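PDB 3RRI: Glyoxalase/bleomycin resistance protein/dioxygenase from Alicyclobacillus acidocaldarius subsp. acidocaldarius, which belongs to the glyoxalase/bleomycin resistance/dioxygenase superfamily and is probably a metal-dependent enzyme, possibly a dioxygenase, whose substrate is not established. Local coordinates for residues 76-79 with 80-84. Residues are numbered along the deposited sequence; the frame is centred on the assembly and turned at random.
Sequences RDKK and HFDNL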
loop_
_atom_site.group_PDB
_atom_site.type_symbol
_atom_site.label_atom_id
_atom_site.label_comp_id
_atom_site.label_asym_id
_atom_site.label_seq_id
_atom_site.Cartn_x
_atom_site.Cartn_y
_atom_site.Cartn_z
ATOM N N ARG A 76 -11.670 -9.386 -7.130
ATOM C CA ARG A 76 -11.199 -10.195 -6.003
ATOM C C ARG A 76 -12.304 -10.345 -4.955
ATOM O O ARG A 76 -12.452 -11.414 -4.359
ATOM C CB ARG A 76 -9.942 -9.638 -5.321
ATOM C CG ARG A 76 -9.315 -10.686 -4.370
ATOM C CD ARG A 76 -7.867 -10.401 -4.046
ATOM N NE ARG A 76 -7.010 -10.259 -5.240
ATOM C CZ ARG A 76 -5.994 -11.056 -5.587
ATOM N NH1 ARG A 76 -5.669 -12.121 -4.847
ATOM N NH2 ARG A 76 -5.284 -10.779 -6.692
ATOM N N ASP A 77 -13.021 -9.266 -4.724
ATOM C CA ASP A 77 -14.053 -9.177 -3.681
ATOM C C ASP A 77 -15.404 -9.476 -4.301
ATOM O O ASP A 77 -15.890 -8.735 -5.123
ATOM C CB ASP A 77 -14.027 -7.758 -3.101
ATOM C CG ASP A 77 -14.921 -7.568 -1.862
ATOM O OD1 ASP A 77 -15.805 -8.432 -1.575
ATOM O OD2 ASP A 77 -14.713 -6.517 -1.183
ATOM N N LYS A 78 -16.042 -10.560 -3.887
ATOM C CA LYS A 78 -17.344 -10.853 -4.431
ATOM C C LYS A 78 -18.380 -9.727 -4.303
ATOM O O LYS A 78 -19.255 -9.616 -5.143
ATOM C CB LYS A 78 -17.938 -12.099 -3.787
ATOM C CG LYS A 78 -19.158 -12.590 -4.545
ATOM C CD LYS A 78 -19.535 -13.994 -4.265
ATOM C CE LYS A 78 -20.308 -14.562 -5.480
ATOM N NZ LYS A 78 -21.667 -13.956 -5.658
ATOM N N LYS A 79 -18.275 -8.885 -3.283
ATOM C CA LYS A 79 -19.210 -7.759 -3.147
ATOM C C LYS A 79 -19.173 -6.836 -4.364
ATOM O O LYS A 79 -20.196 -6.272 -4.775
ATOM C CB LYS A 79 -18.948 -6.951 -1.889
ATOM C CG LYS A 79 -20.017 -5.888 -1.605
ATOM C CD LYS A 79 -19.623 -4.975 -0.459
ATOM C CE LYS A 79 -20.868 -4.397 0.226
ATOM N NZ LYS A 79 -21.785 -3.777 -0.786
ATOM N N HIS A 80 -17.987 -6.632 -4.923
ATOM C CA HIS A 80 -17.889 -5.791 -6.107
ATOM C C HIS A 80 -18.559 -6.417 -7.323
ATOM O O HIS A 80 -19.251 -5.735 -8.080
ATOM C CB HIS A 80 -16.436 -5.428 -6.425
ATOM C CG HIS A 80 -15.794 -4.543 -5.401
ATOM N ND1 HIS A 80 -14.449 -4.599 -5.106
ATOM C CD2 HIS A 80 -16.303 -3.556 -4.627
ATOM C CE1 HIS A 80 -14.160 -3.697 -4.184
ATOM N NE2 HIS A 80 -15.270 -3.044 -3.874
ATOM N N PHE A 81 -18.380 -7.737 -7.470
ATOM C CA PHE A 81 -19.040 -8.484 -8.521
ATOM C C PHE A 81 -20.595 -8.403 -8.356
ATOM O O PHE A 81 -21.312 -8.069 -9.289
ATOM C CB PHE A 81 -18.529 -9.936 -8.485
ATOM C CG PHE A 81 -19.184 -10.871 -9.457
ATOM C CD1 PHE A 81 -18.667 -11.060 -10.729
ATOM C CD2 PHE A 81 -20.304 -11.619 -9.091
ATOM C CE1 PHE A 81 -19.252 -11.912 -11.614
ATOM C CE2 PHE A 81 -20.875 -12.501 -9.972
ATOM C CZ PHE A 81 -20.380 -12.647 -11.219
ATOM N N ASP A 82 -21.064 -8.666 -7.128
ATOM C CA ASP A 82 -22.513 -8.658 -6.833
ATOM C C ASP A 82 -23.114 -7.268 -7.031
ATOM O O ASP A 82 -24.207 -7.137 -7.561
ATOM C CB ASP A 82 -22.795 -9.101 -5.400
ATOM C CG ASP A 82 -22.459 -10.568 -5.134
ATOM O OD1 ASP A 82 -22.169 -11.319 -6.083
ATOM O OD2 ASP A 82 -22.470 -10.939 -3.935
ATOM N N ASN A 83 -22.416 -6.220 -6.578
ATOM C CA ASN A 83 -22.867 -4.862 -6.801
ATOM C C ASN A 83 -23.047 -4.538 -8.275
ATOM O O ASN A 83 -23.958 -3.840 -8.659
ATOM C CB ASN A 83 -21.865 -3.855 -6.227
ATOM C CG ASN A 83 -21.908 -3.766 -4.707
ATOM O OD1 ASN A 83 -22.781 -4.361 -4.053
ATOM N ND2 ASN A 83 -20.954 -3.031 -4.135
ATOM N N LEU A 84 -22.100 -4.986 -9.102
ATOM C CA LEU A 84 -22.181 -4.657 -10.525
ATOM C C LEU A 84 -23.312 -5.407 -11.201
ATOM O O LEU A 84 -24.017 -4.851 -12.023
ATOM C CB LEU A 84 -20.828 -4.940 -11.210
ATOM C CG LEU A 84 -20.784 -4.626 -12.719
ATOM C CD1 LEU A 84 -21.023 -3.116 -12.967
ATOM C CD2 LEU A 84 -19.444 -5.112 -13.368
HETATM O O HOH W 1 -12.505 -6.579 -5.734
HETATM O O HOH W 2 -19.726 -1.470 -2.080
#
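The first turn of helix 78-90 starts here, with Asp-77 as its N-cap meeting His-80, and Lys-78 meeting Asp-82. Asp-77 OD1 accepts from Lys-79 N at 3.0 Å, and the donor lies above the carboxylate plane. The backbone oxygen of the same aspartate takes His-80 N in a bent bond of 134°. The Asp-77 and His-80 side chains cross at about a right angle, with the carboxylate and ring planes 53° apart, and Asp-77 OD2 lies 4.1 Å above one face of the imidazole, toward its rim. A water in the ring plane joins His-80 ND1 (2.8 Å) to Asp-77 N. Asp-131 of the second subunit binds NE2, so both ring nitrogens have partners that fix the ring's rotation.

Lys-78, the first residue of the helix, reaches Asp-82 one turn on in an i to i+4 salt bridge. The lysine chain runs out extended and bends only at its last torsion (chi4 -69°), which brings Lys-78 NZ within 2.7 Å of Asp-82 OD1, on its syn lone pair. In the backbone, Asp-82 N gives a nearly straight bond to Lys-78 O. Lys-79 and Asn-83 repeat the spacing: Asn-83 N binds Lys-79 O at 2.9 Å, while the link from Lys-79 NZ to Asn-83 OD1 is weak, as is that from NZ to Phe-129 O of the second subunit. Phe-81 packs edge-to-face on Phe-113 of the underlying sheet.

The capping aspartate satisfies the amide of Lys-79. Its negative charge probably interacts favourably with the helix N-terminus and, with Asp-131 of the second subunit, may favour a protonated imidazole. The Asp-131 bond ties this helix end to its neighbour, while the water holds ND1 to the cap.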